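PDB 5UQI: phosphosugar isomerase from Escherichia coli O6:H1, which probably interconverts arabinose 5-phosphate and ribulose 5-phosphate, and holds arabinose 5-phosphate in a pocket of its sugar isomerase (SIS) domain. Local coordinates for residues E79-D84 with L107-S112; A33-V38 with D166-A171. One frame throughout, in Å; residues are numbered along the deposited sequence.

The two contacts lie on opposite faces of the parallel five-stranded sheet of an SIS-type alpha/beta domain, with centres about 25 Å apart and nearest atoms about 15 Å apart. Interaction 1 joins helix 77-84, which follows edge strand 72-76, to the turn leading into helix 110-116, which precedes strand 120-124. Interaction 2 packs helix 32-41, ahead of the first strand, against helix 156-175, beyond the last. Along the chain, interaction 1 is therefore nested inside the loop that interaction 2 closes. Helices thus layer both sides of the sheet: one contact joins neighbouring crossover connections, while the other brings together chain regions that flank the whole sheet.

Interaction 1: E79-D84 with L107-S112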
loop_
_atom_site.group_PDB
_atom_site.type_symbol
_atom_site.label_atom_id
_atom_site.label_comp_id
_atom_site.label_asym_id
_atom_site.label_seq_id
_atom_site.Cartn_x
_atom_site.Cartn_y
_atom_site.Cartn_z
ATOM N N GLU A 79 -6.966 6.968 -13.819
ATOM C CA GLU A 79 -6.310 6.779 -15.106
ATOM C C GLU A 79 -6.428 5.324 -15.625
ATOM O O GLU A 79 -6.534 5.121 -16.844
ATOM C CB GLU A 79 -4.810 7.166 -15.016
ATOM C CG GLU A 79 -4.650 8.671 -14.585
ATOM C CD GLU A 79 -5.344 9.603 -15.574
ATOM O OE1 GLU A 79 -5.165 9.348 -16.831
ATOM O OE2 GLU A 79 -6.178 10.475 -15.183
ATOM N N ALA A 80 -6.431 4.333 -14.704
ATOM C CA ALA A 80 -6.600 2.954 -15.100
ATOM C C ALA A 80 -7.849 2.770 -15.959
ATOM O O ALA A 80 -7.790 2.090 -16.960
ATOM C CB ALA A 80 -6.688 2.113 -13.819
ATOM N N VAL A 81 -8.961 3.388 -15.547
ATOM C CA VAL A 81 -10.238 3.096 -16.282
ATOM C C VAL A 81 -10.367 4.003 -17.513
ATOM O O VAL A 81 -11.354 3.952 -18.252
ATOM C CB VAL A 81 -11.459 3.189 -15.349
ATOM C CG1 VAL A 81 -11.347 2.130 -14.257
ATOM C CG2 VAL A 81 -11.753 4.619 -14.841
ATOM N N HIS A 82 -9.395 4.905 -17.710
ATOM C CA HIS A 82 -9.270 5.715 -18.920
ATOM C C HIS A 82 -8.121 5.242 -19.800
ATOM O O HIS A 82 -7.594 6.032 -20.572
ATOM C CB HIS A 82 -9.174 7.207 -18.561
ATOM C CG HIS A 82 -10.416 7.710 -17.909
ATOM N ND1 HIS A 82 -11.467 8.235 -18.631
ATOM C CD2 HIS A 82 -10.795 7.749 -16.615
ATOM C CE1 HIS A 82 -12.450 8.556 -17.807
ATOM N NE2 HIS A 82 -12.091 8.232 -16.583
ATOM N N GLY A 83 -7.757 3.971 -19.710
ATOM C CA GLY A 83 -6.818 3.374 -20.657
ATOM C C GLY A 83 -5.625 2.738 -19.983
ATOM O O GLY A 83 -5.003 1.897 -20.570
ATOM N N ASP A 84 -5.261 3.242 -18.790
ATOM C CA ASP A 84 -3.975 2.790 -18.207
ATOM C C ASP A 84 -4.027 1.369 -17.714
ATOM O O ASP A 84 -2.971 0.799 -17.378
ATOM C CB ASP A 84 -3.459 3.729 -17.061
ATOM C CG ASP A 84 -2.958 5.088 -17.554
ATOM O OD1 ASP A 84 -3.155 5.480 -18.716
ATOM O OD2 ASP A 84 -2.340 5.824 -16.707
ATOM N N LEU A 107 -12.993 0.504 -6.986
ATOM C CA LEU A 107 -13.850 -0.660 -7.367
ATOM C C LEU A 107 -14.125 -0.687 -8.868
ATOM O O LEU A 107 -14.378 -1.786 -9.406
ATOM C CB LEU A 107 -15.182 -0.602 -6.666
ATOM C CG LEU A 107 -15.060 -0.538 -5.169
ATOM C CD1 LEU A 107 -16.421 -0.394 -4.482
ATOM C CD2 LEU A 107 -14.375 -1.720 -4.525
ATOM N N ALA A 108 -14.156 0.492 -9.517
ATOM C CA ALA A 108 -14.385 0.573 -10.960
ATOM C C ALA A 108 -13.349 -0.137 -11.797
ATOM O O ALA A 108 -13.615 -0.493 -12.952
ATOM C CB ALA A 108 -14.452 2.034 -11.387
ATOM N N THR A 109 -12.148 -0.380 -11.240
ATOM C CA THR A 109 -11.175 -1.114 -11.970
ATOM C C THR A 109 -11.399 -2.630 -12.021
ATOM O O THR A 109 -10.743 -3.371 -12.771
ATOM C CB THR A 109 -9.742 -0.947 -11.393
ATOM O OG1 THR A 109 -9.624 -1.589 -10.131
ATOM C CG2 THR A 109 -9.308 0.535 -11.301
ATOM N N LEU A 110 -12.267 -3.115 -11.103
ATOM C CA LEU A 110 -12.284 -4.571 -10.842
ATOM C C LEU A 110 -12.879 -5.475 -11.973
ATOM O O LEU A 110 -12.292 -6.488 -12.286
ATOM C CB LEU A 110 -12.979 -4.871 -9.508
ATOM C CG LEU A 110 -12.208 -4.316 -8.307
ATOM C CD1 LEU A 110 -13.081 -4.479 -7.107
ATOM C CD2 LEU A 110 -10.911 -5.079 -8.114
ATOM N N PRO A 111 -14.000 -5.052 -12.595
ATOM C CA PRO A 111 -14.463 -5.933 -13.696
ATOM C C PRO A 111 -13.435 -6.187 -14.793
ATOM O O PRO A 111 -13.215 -7.352 -15.192
ATOM C CB PRO A 111 -15.693 -5.203 -14.214
ATOM C CG PRO A 111 -16.211 -4.400 -13.061
ATOM C CD PRO A 111 -14.913 -3.929 -12.378
ATOM N N SER A 112 -12.699 -5.109 -15.218
ATOM C CA SER A 112 -11.687 -5.335 -16.180
ATOM C C SER A 112 -10.553 -6.183 -15.627
ATOM O O SER A 112 -10.044 -7.030 -16.302
ATOM C CB SER A 112 -11.103 -3.996 -16.731
ATOM O OG SER A 112 -12.122 -3.264 -17.446
#
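Val81 reaches across to the turn around Ala108 and Thr109 with a single methyl group. From its CB the branch CG1 leaves beside the backbone N and anti to the carbonyl carbon (chi1 -63°), and this torsion carries it over to the other segment. There CG1 comes within 3.7 Å of the carbonyl O of Ala108, in van der Waals contact, and lies 4.2 Å from Ala108 CB. The same methyl also meets Thr109 CG2 at 3.9 Å. That threonine methyl also touches Ala80, whose CB is 4.0 Å from Thr109 CG2, so one small methyl serves two successive residues of the helix. A short alanine suits this place, where its CB also packs on Val75 and Leu85.

In this SIS-type alpha/beta fold the contact joins helix 77-84 of one strand-to-strand crossover to the turn leading into helix 110-116 of the next, on the same side of the parallel sheet. Helix 77-84 ends in a Schellman motif, with bonds from Asp84 N to Glu79 O and, weakly, from Gly83 N to Ala80 O. Gly83 is its C-prime residue, and the positive phi of 125° is one that glycine takes up readily. His82 N is a second donor to Glu79 O, on the other side of the carbonyl plane from Asp84 N. Across the contact, Leu107 to Leu110 form a type I beta turn closed by Leu110 N to Leu107 O at 3.0 Å. Threonine suits this turn because its two branches divide the work: CG2 packs on the helix, while OG1 is hydrogen-bonded to Ile106 O. The side chain of Thr109 is about 11 Å from the bound arabinose 5-phosphate.

Interaction 2: A33-V38 with D166-A171; sequences ANLIKV and DAVALA
Val168 faces the helix of residues 33-38 with both its methyls, and each has a different partner. Its CG2 lies 4.0 Å from CD2 of Leu35, the two side chains lying roughly perpendicular. Its CG1 is the same 4.0 Å from CD1 of Ile36, but here the side chains run antiparallel alongside one another. A beta-branched valine is well suited to the position, since its forked end can serve two consecutive residues. The tip of Ile36 goes further: CD1 also touches Ala171 CB at 4.1 Å, so it rests on two residues three apart on the same helical face. At Ala171 the small methyl lets this tip lie close to the opposing helix.

The torsions account for these meetings. The CA-CB bond of Leu35 points toward the other helix; with CG anti to the backbone N (chi1 173°), the branch CD2 reaches Val168. The CA-CB bond of Ile36 points less directly at its partner, and a folded chain, with chi2 at -69°, brings CD1 round to it. Regular i-to-i+4 backbone bonds, such as Ala171 N to Ala167 O at 2.9 Å, keep these side chains in step on their helices. The short axes approach to 10.8 Å and cross at -54°, a fairly wide spacing filled by branched aliphatic side chains; the side-chain pairs that meet between these segments are all aliphatic.

Farther out, Leu35 also packs on Ile121 and Phe123 of strand 120-124, while Ile36 also touches Leu172 and Leu175. On the far side of helix 156-175, Ala169 meets Thr64 and Phe65, and Asp166 forms a salt bridge with Lys60; helix 156-175 is thus sandwiched between helices 32-41 and 52-67.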
loop_
_atom_site.group_PDB
_atom_site.type_symbol
_atom_site.label_atom_id
_atom_site.label_comp_id
_atom_site.label_asym_id
_atom_site.label_seq_id
_atom_site.Cartn_x
_atom_site.Cartn_y
_atom_site.Cartn_z
ATOM N N ALA A 33 2.895 -13.586 5.542
ATOM C CA ALA A 33 3.738 -14.588 4.937
ATOM C C ALA A 33 3.235 -14.946 3.548
ATOM O O ALA A 33 4.033 -15.053 2.604
ATOM C CB ALA A 33 3.798 -15.818 5.843
ATOM N N ASN A 34 1.912 -15.138 3.401
ATOM C CA ASN A 34 1.348 -15.405 2.080
ATOM C C ASN A 34 1.606 -14.207 1.143
ATOM O O ASN A 34 1.927 -14.425 -0.028
ATOM C CB ASN A 34 -0.146 -15.631 2.154
ATOM C CG ASN A 34 -0.466 -17.019 2.603
ATOM O OD1 ASN A 34 0.376 -17.931 2.513
ATOM N ND2 ASN A 34 -1.652 -17.192 3.094
ATOM N N LEU A 35 1.561 -12.992 1.694
ATOM C CA LEU A 35 1.837 -11.791 0.853
ATOM C C LEU A 35 3.255 -11.867 0.271
ATOM O O LEU A 35 3.480 -11.674 -0.954
ATOM C CB LEU A 35 1.581 -10.524 1.677
ATOM C CG LEU A 35 2.005 -9.208 0.965
ATOM C CD1 LEU A 35 1.132 -8.999 -0.296
ATOM C CD2 LEU A 35 1.836 -8.057 1.921
ATOM N N ILE A 36 4.219 -12.184 1.144
ATOM C CA ILE A 36 5.605 -12.292 0.705
ATOM C C ILE A 36 5.763 -13.358 -0.383
ATOM O O ILE A 36 6.424 -13.139 -1.390
ATOM C CB ILE A 36 6.582 -12.542 1.900
ATOM C CG1 ILE A 36 6.715 -11.296 2.774
ATOM C CG2 ILE A 36 7.957 -13.014 1.393
ATOM C CD1 ILE A 36 7.440 -10.139 2.134
ATOM N N LYS A 37 5.201 -14.544 -0.163
ATOM C CA LYS A 37 5.271 -15.614 -1.149
ATOM C C LYS A 37 4.681 -15.282 -2.495
ATOM O O LYS A 37 5.286 -15.580 -3.498
ATOM C CB LYS A 37 4.624 -16.871 -0.567
ATOM C CG LYS A 37 5.369 -17.344 0.670
ATOM C CD LYS A 37 4.690 -18.556 1.295
ATOM C CE LYS A 37 5.329 -18.880 2.628
ATOM N NZ LYS A 37 4.560 -19.984 3.265
ATOM N N VAL A 38 3.515 -14.634 -2.516
ATOM C CA VAL A 38 2.871 -14.210 -3.783
ATOM C C VAL A 38 3.787 -13.223 -4.480
ATOM O O VAL A 38 4.041 -13.355 -5.670
ATOM C CB VAL A 38 1.506 -13.545 -3.593
ATOM C CG1 VAL A 38 0.996 -12.926 -4.898
ATOM C CG2 VAL A 38 0.464 -14.535 -3.047
ATOM N N ASP A 166 6.698 -0.356 3.248
ATOM C CA ASP A 166 8.156 -0.228 3.304
ATOM C C ASP A 166 8.766 -1.533 3.879
ATOM O O ASP A 166 9.779 -2.032 3.326
ATOM C CB ASP A 166 8.624 0.876 4.222
ATOM C CG ASP A 166 8.588 2.280 3.625
ATOM O OD1 ASP A 166 8.324 2.441 2.438
ATOM O OD2 ASP A 166 8.895 3.226 4.470
ATOM N N ALA A 167 8.125 -2.053 4.936
ATOM C CA ALA A 167 8.670 -3.267 5.583
ATOM C C ALA A 167 8.570 -4.462 4.641
ATOM O O ALA A 167 9.493 -5.261 4.573
ATOM C CB ALA A 167 7.912 -3.558 6.874
ATOM N N VAL A 168 7.445 -4.596 3.906
ATOM C CA VAL A 168 7.321 -5.623 2.889
ATOM C C VAL A 168 8.411 -5.505 1.837
ATOM O O VAL A 168 9.081 -6.474 1.469
ATOM C CB VAL A 168 5.909 -5.630 2.292
ATOM C CG1 VAL A 168 5.870 -6.597 1.116
ATOM C CG2 VAL A 168 4.894 -5.967 3.408
ATOM N N ALA A 169 8.616 -4.284 1.309
ATOM C CA ALA A 169 9.641 -4.058 0.323
ATOM C C ALA A 169 11.023 -4.486 0.864
ATOM O O ALA A 169 11.769 -5.130 0.134
ATOM C CB ALA A 169 9.681 -2.522 -0.038
ATOM N N LEU A 170 11.328 -4.057 2.089
ATOM C CA LEU A 170 12.664 -4.369 2.655
ATOM C C LEU A 170 12.826 -5.858 2.935
ATOM O O LEU A 170 13.941 -6.375 2.723
ATOM C CB LEU A 170 12.957 -3.527 3.892
ATOM C CG LEU A 170 13.124 -2.024 3.551
ATOM C CD1 LEU A 170 13.182 -1.172 4.831
ATOM C CD2 LEU A 170 14.277 -1.715 2.613
ATOM N N ALA A 171 11.742 -6.546 3.329
ATOM C CA ALA A 171 11.845 -8.005 3.555
ATOM C C ALA A 171 12.059 -8.712 2.224
ATOM O O ALA A 171 12.927 -9.544 2.111
ATOM C CB ALA A 171 10.581 -8.498 4.210
#